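Local coordinates for protein hemoglobin subunit alpha (Isurus oxyrinchus, PDB 3MKB) that binds haem and probably carries oxygen in the blood, as the alpha chain of a four-chain globin assembly, at residues A[38-42]-A[92-97]; A[66-70]-A[127-131]; A[83-89]-A[134-139]. All blocks are in the same frame, centred on the assembly; numbering follows the deposited sequence.

How the interactions relate
Read from the N terminus, the first halves of the three contacts come in the order 38-42, 66-70 and 83-89, and their partners follow in the same order, 92-97, 127-131 and 134-139. Every pair of contacts therefore crosses and none nests. Interaction 1 closes a loop of 49 residues, joining the turn after helix 21-35 to the corner before helix 97-112. Interaction 2 spans 56 residues and packs helix 53-70 on helix 118-135. Interaction 3, across 44, lays the C-terminal tail on helix 81-91. Interactions 1 and 3 touch each other; all three reach the haem, interaction 2 through Ile131, and interaction 2 adjoins interaction 3 along helix 118-135.

Interaction 1 (A[38-42]-A[92-97]); sequences GAKSY and LVDPSN. With HEM (protoporphyrin IX containing Fe), chain E.
The ring of Tyr42 carries Val93 CG2 over one face, set toward the rim and 4.0 Å above the plane, while Leu92 O lies at its edge near the plane. This is where the C helix meets the FG corner of the globin fold, beside the haem and against the beta subunit. Tyr42 holds CG anti to its carbonyl carbon (chi1 -65°), which sends the ring across to residues 92-97. There Tyr42 OH receives the backbone N-H of Asp94, with N to OH 2.7 Å and nearly straight, at 171°. The same OH is hydrogen-bonded to Asp89 of the beta subunit, and a tyrosine suits the place because one rigid side chain offers both an apolar ring and a distant polar atom. A phenylalanine here would probably leave Asp94 N and the beta-subunit carboxylate without their shared partner.

Val93, a compact branched residue, also faces the porphyrin, with CG1 3.5 Å from HEM CAC; Asn97 CB reaches the neighbouring vinyl carbon, HEM CBC, at 3.8 Å. Asp94 caps the turn leading into helix 97-112. Its OD2 is hydrogen-bonded to Ser92 and Trp37 of the beta subunit, whereas OD1 of Asp94 accepts the backbone N-H of Ser96, with N to OD1 3.0 Å.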
loop_
_atom_site.group_PDB
_atom_site.type_symbol
_atom_site.label_atom_id
_atom_site.label_comp_id
_atom_site.label_asym_id
_atom_site.label_seq_id
_atom_site.Cartn_x
_atom_site.Cartn_y
_atom_site.Cartn_z
ATOM N N GLY A 38 -3.179 13.818 1.566
ATOM C CA GLY A 38 -4.312 13.341 0.744
ATOM C C GLY A 38 -5.472 13.100 1.696
ATOM O O GLY A 38 -6.627 13.259 1.315
ATOM N N ALA A 39 -5.139 12.746 2.939
ATOM C CA ALA A 39 -6.183 12.502 3.955
ATOM C C ALA A 39 -6.958 13.763 4.338
ATOM O O ALA A 39 -8.046 13.683 4.879
ATOM C CB ALA A 39 -5.566 11.857 5.186
ATOM N N LYS A 40 -6.387 14.949 4.133
ATOM C CA LYS A 40 -7.127 16.186 4.390
ATOM C C LYS A 40 -8.413 16.303 3.547
ATOM O O LYS A 40 -9.306 17.067 3.883
ATOM C CB LYS A 40 -6.232 17.404 4.127
ATOM C CG LYS A 40 -5.080 17.412 5.063
ATOM C CD LYS A 40 -4.461 18.783 5.145
ATOM C CE LYS A 40 -3.537 19.003 4.070
ATOM N NZ LYS A 40 -3.414 20.502 3.977
ATOM N N SER A 41 -8.485 15.534 2.462
ATOM C CA SER A 41 -9.554 15.639 1.470
ATOM C C SER A 41 -10.925 15.331 2.033
ATOM O O SER A 41 -11.918 15.842 1.529
ATOM C CB SER A 41 -9.244 14.727 0.287
ATOM O OG SER A 41 -9.376 13.334 0.652
ATOM N N TYR A 42 -10.979 14.512 3.087
ATOM C CA TYR A 42 -12.212 14.169 3.808
ATOM C C TYR A 42 -12.772 15.222 4.741
ATOM O O TYR A 42 -13.914 15.085 5.189
ATOM C CB TYR A 42 -11.997 12.870 4.645
ATOM C CG TYR A 42 -11.751 11.699 3.735
ATOM C CD1 TYR A 42 -12.828 11.086 3.066
ATOM C CD2 TYR A 42 -10.452 11.243 3.497
ATOM C CE1 TYR A 42 -12.629 10.058 2.205
ATOM C CE2 TYR A 42 -10.208 10.208 2.621
ATOM C CZ TYR A 42 -11.313 9.614 1.952
ATOM O OH TYR A 42 -11.133 8.587 1.084
ATOM N N LEU A 92 -17.628 6.938 3.361
ATOM C CA LEU A 92 -16.939 6.358 2.178
ATOM C C LEU A 92 -15.475 6.683 2.154
ATOM O O LEU A 92 -14.914 7.149 1.161
ATOM C CB LEU A 92 -17.635 6.726 0.840
ATOM C CG LEU A 92 -19.142 6.344 0.800
ATOM C CD1 LEU A 92 -19.863 7.075 -0.323
ATOM C CD2 LEU A 92 -19.355 4.846 0.732
ATOM N N VAL A 93 -14.838 6.452 3.274
ATOM C CA VAL A 93 -13.398 6.778 3.381
ATOM C C VAL A 93 -12.631 5.696 2.638
ATOM O O VAL A 93 -12.881 4.490 2.827
ATOM C CB VAL A 93 -12.959 6.815 4.882
ATOM C CG1 VAL A 93 -11.454 6.697 5.001
ATOM C CG2 VAL A 93 -13.620 8.001 5.665
ATOM N N ASP A 94 -11.694 6.084 1.775
ATOM C CA ASP A 94 -10.907 5.050 1.103
ATOM C C ASP A 94 -10.087 4.248 2.151
ATOM O O ASP A 94 -9.400 4.822 2.998
ATOM C CB ASP A 94 -10.033 5.689 -0.000
ATOM C CG ASP A 94 -9.275 4.668 -0.829
ATOM O OD1 ASP A 94 -8.520 3.852 -0.247
ATOM O OD2 ASP A 94 -9.403 4.707 -2.068
ATOM N N PRO A 95 -10.246 2.902 2.143
ATOM C CA PRO A 95 -9.661 2.025 3.117
ATOM C C PRO A 95 -8.140 2.114 3.240
ATOM O O PRO A 95 -7.605 1.789 4.311
ATOM C CB PRO A 95 -10.085 0.594 2.653
ATOM C CG PRO A 95 -11.251 0.790 1.698
ATOM C CD PRO A 95 -11.087 2.200 1.150
ATOM N N SER A 96 -7.427 2.490 2.168
ATOM C CA SER A 96 -5.997 2.744 2.292
ATOM C C SER A 96 -5.638 3.709 3.420
ATOM O O SER A 96 -4.482 3.749 3.910
ATOM C CB SER A 96 -5.409 3.216 0.942
ATOM O OG SER A 96 -5.496 2.167 -0.028
ATOM N N ASN A 97 -6.609 4.479 3.894
ATOM C CA ASN A 97 -6.284 5.513 4.892
ATOM C C ASN A 97 -6.143 4.890 6.277
ATOM O O ASN A 97 -5.403 5.405 7.110
ATOM C CB ASN A 97 -7.370 6.588 4.971
ATOM C CG ASN A 97 -7.476 7.445 3.697
ATOM O OD1 ASN A 97 -8.315 7.203 2.787
ATOM N ND2 ASN A 97 -6.566 8.447 3.619
HETATM C CHA HEM E . -16.320 10.334 12.218
HETATM C CHB HEM E . -14.014 6.755 14.480
HETATM C CHC HEM E . -10.511 6.699 11.063
HETATM C CHD HEM E . -13.009 9.971 8.571
HETATM C C1A HEM E . -16.039 9.348 13.137
HETATM C C2A HEM E . -16.808 8.995 14.305
HETATM C C3A HEM E . -16.198 7.974 14.944
HETATM C C4A HEM E . -14.975 7.697 14.196
HETATM C CMA HEM E . -16.637 7.209 16.248
HETATM C CAA HEM E . -18.177 9.647 14.569
HETATM C CBA HEM E . -19.054 8.592 13.815
HETATM C CGA HEM E . -20.503 8.694 14.178
HETATM O O1A HEM E . -20.916 9.825 14.596
HETATM O O2A HEM E . -21.250 7.675 14.049
HETATM C C1B HEM E . -12.892 6.428 13.737
HETATM C C2B HEM E . -11.984 5.344 14.035
HETATM C C3B HEM E . -11.007 5.349 13.115
HETATM C C4B HEM E . -11.275 6.407 12.174
HETATM C CMB HEM E . -12.063 4.346 15.225
HETATM C CAB HEM E . -9.813 4.368 12.981
HETATM C CBB HEM E . -9.276 3.628 13.967
HETATM C C1C HEM E . -10.841 7.589 10.057
HETATM C C2C HEM E . -10.043 7.895 8.867
HETATM C C3C HEM E . -10.714 8.837 8.159
HETATM C C4C HEM E . -11.959 9.135 8.891
HETATM C CMC HEM E . -8.658 7.231 8.613
HETATM C CAC HEM E . -10.221 9.458 6.824
HETATM C CBC HEM E . -8.887 9.620 6.586
HETATM C C1D HEM E . -14.070 10.386 9.377
HETATM C C2D HEM E . -14.884 11.527 9.054
HETATM C C3D HEM E . -15.873 11.734 10.164
HETATM C C4D HEM E . -15.623 10.603 11.047
HETATM C CMD HEM E . -14.732 12.470 7.826
HETATM C CAD HEM E . -16.938 12.890 10.196
HETATM C CBD HEM E . -16.575 14.112 11.096
HETATM C CGD HEM E . -15.520 15.111 10.563
HETATM O O1D HEM E . -15.584 15.593 9.378
HETATM O O2D HEM E . -14.573 15.471 11.319
HETATM N NA HEM E . -14.946 8.548 13.122
HETATM N NB HEM E . -12.429 7.074 12.565
HETATM N NC HEM E . -11.970 8.351 9.991
HETATM N ND HEM E . -14.528 9.844 10.583
HETATM FE FE HEM E . -13.458 8.437 11.594
HETATM O O HOH W 1 -13.796 8.060 -1.078
#

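Interaction 2 (A[66-70]-A[127-131]); sequences VVSAA and LLSAI
Packing of the E helix on the H helix, a central element of the globin fold, brings residues 66-70 against 127-131. The short axes run 10.6 Å apart at closest approach and cross steeply, at 103°, so the meeting is a compact patch. Val66, Ala69 and Ala70 face Leu127, Leu128 and Ile131. The closest approach is made by Ile131, whose CD1 comes to 3.6 Å from Ala69 CB. With CG1 anti to the carbonyl carbon (chi1 -65°), Ile131 carries that methyl forward over the alanine, and the small residue leaves room for it. Ile131 CD1 also meets Val66 CG2 at 4.0 Å, the two side chains crossing at about a right angle.

The other methyl, Val66 CG1, lies 4.0 Å from Leu127 CD2 and 4.1 Å from Leu128 CD2. Leu127 CD2 rests on Ala70 CB as well, at 4.0 Å, while CD1 of the same leucine turns to Ala69. Leu128 goes on to helix 97-112, and Ile131 also touches the haem. All the meeting groups are aliphatic: with no polar pair to fix direction, the fit depends on shape and on burial away from water, long leucine and isoleucine branches set against short alanines.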
loop_
_atom_site.group_PDB
_atom_site.type_symbol
_atom_site.label_atom_id
_atom_site.label_comp_id
_atom_site.label_asym_id
_atom_site.label_seq_id
_atom_site.Cartn_x
_atom_site.Cartn_y
_atom_site.Cartn_z
ATOM N N VAL A 66 -10.735 3.224 19.772
ATOM C CA VAL A 66 -9.650 2.286 19.920
ATOM C C VAL A 66 -9.657 1.694 21.320
ATOM O O VAL A 66 -9.461 0.478 21.465
ATOM C CB VAL A 66 -8.240 2.898 19.580
ATOM C CG1 VAL A 66 -7.135 1.898 19.954
ATOM C CG2 VAL A 66 -8.190 3.177 18.100
ATOM N N VAL A 67 -9.925 2.513 22.319
ATOM C CA VAL A 67 -10.008 2.044 23.684
ATOM C C VAL A 67 -11.069 0.976 23.842
ATOM O O VAL A 67 -10.824 -0.083 24.388
ATOM C CB VAL A 67 -10.183 3.199 24.660
ATOM C CG1 VAL A 67 -10.589 2.723 26.075
ATOM C CG2 VAL A 67 -8.928 4.033 24.712
ATOM N N SER A 68 -12.254 1.260 23.340
ATOM C CA SER A 68 -13.318 0.247 23.291
ATOM C C SER A 68 -13.018 -1.033 22.542
ATOM O O SER A 68 -13.356 -2.127 23.038
ATOM C CB SER A 68 -14.638 0.828 22.840
ATOM O OG SER A 68 -15.117 1.614 23.905
ATOM N N ALA A 69 -12.404 -0.926 21.353
ATOM C CA ALA A 69 -11.901 -2.098 20.678
ATOM C C ALA A 69 -10.988 -2.939 21.604
ATOM O O ALA A 69 -11.079 -4.183 21.627
ATOM C CB ALA A 69 -11.204 -1.745 19.354
ATOM N N ALA A 70 -10.118 -2.248 22.347
ATOM C CA ALA A 70 -9.238 -2.884 23.312
ATOM C C ALA A 70 -10.061 -3.649 24.386
ATOM O O ALA A 70 -9.679 -4.741 24.809
ATOM C CB ALA A 70 -8.376 -1.852 23.955
ATOM N N LEU A 127 -3.509 -4.919 17.493
ATOM C CA LEU A 127 -4.818 -4.292 17.726
ATOM C C LEU A 127 -5.227 -3.345 16.574
ATOM O O LEU A 127 -6.317 -3.469 15.995
ATOM C CB LEU A 127 -4.855 -3.562 19.073
ATOM C CG LEU A 127 -6.148 -2.783 19.407
ATOM C CD1 LEU A 127 -7.380 -3.701 19.444
ATOM C CD2 LEU A 127 -6.024 -1.903 20.667
ATOM N N LEU A 128 -4.367 -2.381 16.239
ATOM C CA LEU A 128 -4.709 -1.483 15.093
ATOM C C LEU A 128 -5.001 -2.171 13.746
ATOM O O LEU A 128 -5.949 -1.766 13.042
ATOM C CB LEU A 128 -3.674 -0.335 14.938
ATOM C CG LEU A 128 -3.486 0.529 16.200
ATOM C CD1 LEU A 128 -2.403 1.623 16.165
ATOM C CD2 LEU A 128 -4.830 1.163 16.595
ATOM N N SER A 129 -4.239 -3.227 13.417
ATOM C CA SER A 129 -4.457 -4.044 12.194
ATOM C C SER A 129 -5.815 -4.700 12.181
ATOM O O SER A 129 -6.500 -4.663 11.159
ATOM C CB SER A 129 -3.382 -5.121 11.970
ATOM O OG SER A 129 -2.156 -4.481 11.709
ATOM N N ALA A 130 -6.203 -5.283 13.319
ATOM C CA ALA A 130 -7.552 -5.861 13.456
ATOM C C ALA A 130 -8.649 -4.776 13.351
ATOM O O ALA A 130 -9.721 -4.990 12.774
ATOM C CB ALA A 130 -7.644 -6.594 14.788
ATOM N N ILE A 131 -8.365 -3.584 13.872
ATOM C CA ILE A 131 -9.314 -2.497 13.768
ATOM C C ILE A 131 -9.428 -2.104 12.272
ATOM O O ILE A 131 -10.527 -2.148 11.725
ATOM C CB ILE A 131 -8.991 -1.305 14.704
ATOM C CG1 ILE A 131 -9.105 -1.726 16.186
ATOM C CG2 ILE A 131 -9.944 -0.146 14.436
ATOM C CD1 ILE A 131 -8.524 -0.709 17.153
#

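Interaction 3 (A[83-89]-A[134-139]); sequences LAVTHGK and ELSSKY. With HEM (protoporphyrin IX containing Fe), chain E.
Apolar contacts begin at Leu83 and Leu135, residues of the F and H helices, where CB of Leu83 lies 3.8 Å from CD1 of Leu135. Leu135 turns its other methyl, CD2, to the haem, 3.4 Å from HEM CAB, and Leu83 also borders the porphyrin. Further along, Ala84 CB sits beside the aliphatic part of Lys138, 3.6 Å from CG, and 3.2 Å from Glu134 O, a close approach that suits a small alanine.

Aromatic packing centres on Tyr139, the penultimate residue, lodged in the pocket between the F and H helices, as is classic for haemoglobin. With CG anti to its carbonyl carbon (chi1 -76°), its ring comes back to Gly88 although its CB points away. Gly88 CA lies over the Tyr139 ring face in a CH-pi contact, 3.3 Å from the centroid and 16° off the normal. Glycine fits because a CB would press on the ring and clash with Ala84 O. The tyrosine hydroxyl is hydrogen-bonded to Val93 O, at the FG corner.

Metal coordination falls to His87, the proximal histidine, with NE2 2.2 Å from HEM FE; His58 supplies a second ligand. ND1 of His87 makes a weak bond to Leu83 O, which lies in the ring plane and would probably limit rotation of the imidazole.

Among the polar links, Lys89 NZ donates to Lys138 O at 2.9 Å, from above the carbonyl plane. One water joins Ala84 O, Leu135 O and Lys138 N; another bridges Gly88 O and Tyr139 O.

The tail is thus held by apolar packing, backbone carbonyls, waters and one aromatic face, coupling the C terminus to the helix bearing the iron ligand.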
loop_
_atom_site.group_PDB
_atom_site.type_symbol
_atom_site.label_atom_id
_atom_site.label_comp_id
_atom_site.label_asym_id
_atom_site.label_seq_id
_atom_site.Cartn_x
_atom_site.Cartn_y
_atom_site.Cartn_z
ATOM N N LEU A 83 -19.159 0.924 13.253
ATOM C CA LEU A 83 -18.191 1.855 12.748
ATOM C C LEU A 83 -17.774 1.531 11.296
ATOM O O LEU A 83 -17.519 2.438 10.481
ATOM C CB LEU A 83 -16.995 1.866 13.703
ATOM C CG LEU A 83 -16.468 3.245 14.071
ATOM C CD1 LEU A 83 -17.469 4.397 13.762
ATOM C CD2 LEU A 83 -16.071 3.192 15.532
ATOM N N ALA A 84 -17.681 0.245 10.996
ATOM C CA ALA A 84 -17.433 -0.234 9.663
ATOM C C ALA A 84 -18.539 0.279 8.705
ATOM O O ALA A 84 -18.261 0.720 7.575
ATOM C CB ALA A 84 -17.429 -1.744 9.676
ATOM N N VAL A 85 -19.793 0.224 9.155
ATOM C CA VAL A 85 -20.900 0.790 8.338
ATOM C C VAL A 85 -20.843 2.303 8.138
ATOM O O VAL A 85 -21.089 2.777 7.046
ATOM C CB VAL A 85 -22.300 0.366 8.863
ATOM C CG1 VAL A 85 -23.426 1.188 8.171
ATOM C CG2 VAL A 85 -22.496 -1.092 8.634
ATOM N N THR A 86 -20.537 3.061 9.174
ATOM C CA THR A 86 -20.410 4.501 9.040
ATOM C C THR A 86 -19.251 4.877 8.105
ATOM O O THR A 86 -19.449 5.691 7.158
ATOM C CB THR A 86 -20.266 5.178 10.419
ATOM O OG1 THR A 86 -21.474 4.898 11.182
ATOM C CG2 THR A 86 -20.146 6.658 10.253
ATOM N N HIS A 87 -18.075 4.273 8.325
ATOM C CA HIS A 87 -16.919 4.625 7.480
ATOM C C HIS A 87 -17.005 4.124 6.080
ATOM O O HIS A 87 -16.609 4.828 5.121
ATOM C CB HIS A 87 -15.572 4.263 8.125
ATOM C CG HIS A 87 -15.160 5.261 9.148
ATOM N ND1 HIS A 87 -15.660 5.237 10.429
ATOM C CD2 HIS A 87 -14.392 6.372 9.063
ATOM C CE1 HIS A 87 -15.166 6.260 11.106
ATOM N NE2 HIS A 87 -14.396 6.966 10.302
ATOM N N GLY A 88 -17.506 2.901 5.976
ATOM C CA GLY A 88 -17.595 2.226 4.742
ATOM C C GLY A 88 -18.780 2.623 3.875
ATOM O O GLY A 88 -18.634 2.610 2.674
ATOM N N LYS A 89 -19.938 2.938 4.466
ATOM C CA LYS A 89 -21.173 3.199 3.673
ATOM C C LYS A 89 -21.651 4.668 3.675
ATOM O O LYS A 89 -22.200 5.160 2.680
ATOM C CB LYS A 89 -22.328 2.296 4.137
ATOM C CG LYS A 89 -22.077 0.823 3.933
ATOM C CD LYS A 89 -22.222 0.541 2.432
ATOM C CE LYS A 89 -22.964 -0.738 2.153
ATOM N NZ LYS A 89 -22.086 -1.888 2.448
ATOM N N GLU A 134 -11.554 -4.649 10.308
ATOM C CA GLU A 134 -12.980 -4.475 10.516
ATOM C C GLU A 134 -13.542 -3.191 9.871
ATOM O O GLU A 134 -14.585 -3.243 9.222
ATOM C CB GLU A 134 -13.311 -4.521 12.009
ATOM C CG GLU A 134 -12.986 -5.835 12.759
ATOM C CD GLU A 134 -13.574 -7.116 12.150
ATOM O OE1 GLU A 134 -14.711 -7.083 11.598
ATOM O OE2 GLU A 134 -12.896 -8.165 12.272
ATOM N N LEU A 135 -12.872 -2.051 10.053
ATOM C CA LEU A 135 -13.304 -0.794 9.457
ATOM C C LEU A 135 -13.335 -0.810 7.910
ATOM O O LEU A 135 -14.132 -0.081 7.304
ATOM C CB LEU A 135 -12.435 0.359 9.970
ATOM C CG LEU A 135 -12.888 1.220 11.164
ATOM C CD1 LEU A 135 -13.830 0.552 12.131
ATOM C CD2 LEU A 135 -11.679 1.735 11.916
ATOM N N SER A 136 -12.489 -1.655 7.302
ATOM C CA SER A 136 -12.434 -1.887 5.838
ATOM C C SER A 136 -13.352 -2.979 5.321
ATOM O O SER A 136 -13.275 -3.329 4.137
ATOM C CB SER A 136 -11.008 -2.285 5.418
ATOM O OG SER A 136 -10.075 -1.290 5.839
ATOM N N SER A 137 -14.221 -3.515 6.175
ATOM C CA SER A 137 -14.928 -4.764 5.830
ATOM C C SER A 137 -16.346 -4.635 5.232
ATOM O O SER A 137 -16.913 -5.635 4.817
ATOM C CB SER A 137 -14.952 -5.720 7.029
ATOM O OG SER A 137 -15.953 -5.345 7.972
ATOM N N LYS A 138 -16.922 -3.440 5.214
ATOM C CA LYS A 138 -18.324 -3.258 4.794
ATOM C C LYS A 138 -18.444 -2.258 3.664
ATOM O O LYS A 138 -19.444 -1.513 3.563
ATOM C CB LYS A 138 -19.212 -2.802 5.970
ATOM C CG LYS A 138 -19.179 -3.704 7.228
ATOM C CD LYS A 138 -20.157 -4.890 7.146
ATOM C CE LYS A 138 -21.576 -4.459 6.735
ATOM N NZ LYS A 138 -22.678 -5.114 7.545
ATOM N N TYR A 139 -17.437 -2.258 2.790
ATOM C CA TYR A 139 -17.453 -1.368 1.630
ATOM C C TYR A 139 -18.262 -1.894 0.411
ATOM O O TYR A 139 -18.899 -1.106 -0.309
ATOM C CB TYR A 139 -16.002 -1.011 1.266
ATOM C CG TYR A 139 -15.429 0.001 2.238
ATOM C CD1 TYR A 139 -15.380 1.325 1.888
ATOM C CD2 TYR A 139 -15.014 -0.360 3.552
ATOM C CE1 TYR A 139 -14.854 2.304 2.727
ATOM C CE2 TYR A 139 -14.510 0.623 4.450
ATOM C CZ TYR A 139 -14.445 1.982 4.010
ATOM O OH TYR A 139 -13.989 3.024 4.813
HETATM C CHA HEM E . -16.320 10.334 12.218
HETATM C CHB HEM E . -14.014 6.755 14.480
HETATM C CHC HEM E . -10.511 6.699 11.063
HETATM C CHD HEM E . -13.009 9.971 8.571
HETATM C C1A HEM E . -16.039 9.348 13.137
HETATM C C2A HEM E . -16.808 8.995 14.305
HETATM C C3A HEM E . -16.198 7.974 14.944
HETATM C C4A HEM E . -14.975 7.697 14.196
HETATM C CMA HEM E . -16.637 7.209 16.248
HETATM C CAA HEM E . -18.177 9.647 14.569
HETATM C CBA HEM E . -19.054 8.592 13.815
HETATM C CGA HEM E . -20.503 8.694 14.178
HETATM O O1A HEM E . -20.916 9.825 14.596
HETATM O O2A HEM E . -21.250 7.675 14.049
HETATM C C1B HEM E . -12.892 6.428 13.737
HETATM C C2B HEM E . -11.984 5.344 14.035
HETATM C C3B HEM E . -11.007 5.349 13.115
HETATM C C4B HEM E . -11.275 6.407 12.174
HETATM C CMB HEM E . -12.063 4.346 15.225
HETATM C CAB HEM E . -9.813 4.368 12.981
HETATM C CBB HEM E . -9.276 3.628 13.967
HETATM C C1C HEM E . -10.841 7.589 10.057
HETATM C C2C HEM E . -10.043 7.895 8.867
HETATM C C3C HEM E . -10.714 8.837 8.159
HETATM C C4C HEM E . -11.959 9.135 8.891
HETATM C CMC HEM E . -8.658 7.231 8.613
HETATM C CAC HEM E . -10.221 9.458 6.824
HETATM C CBC HEM E . -8.887 9.620 6.586
HETATM C C1D HEM E . -14.070 10.386 9.377
HETATM C C2D HEM E . -14.884 11.527 9.054
HETATM C C3D HEM E . -15.873 11.734 10.164
HETATM C C4D HEM E . -15.623 10.603 11.047
HETATM C CMD HEM E . -14.732 12.470 7.826
HETATM C CAD HEM E . -16.938 12.890 10.196
HETATM C CBD HEM E . -16.575 14.112 11.096
HETATM C CGD HEM E . -15.520 15.111 10.563
HETATM O O1D HEM E . -15.584 15.593 9.378
HETATM O O2D HEM E . -14.573 15.471 11.319
HETATM N NA HEM E . -14.946 8.548 13.122
HETATM N NB HEM E . -12.429 7.074 12.565
HETATM N NC HEM E . -11.970 8.351 9.991
HETATM N ND HEM E . -14.528 9.844 10.583
HETATM FE FE HEM E . -13.458 8.437 11.594
HETATM O O HOH W 2 -16.403 -1.063 6.159
HETATM O O HOH W 3 -18.812 1.632 -0.234
#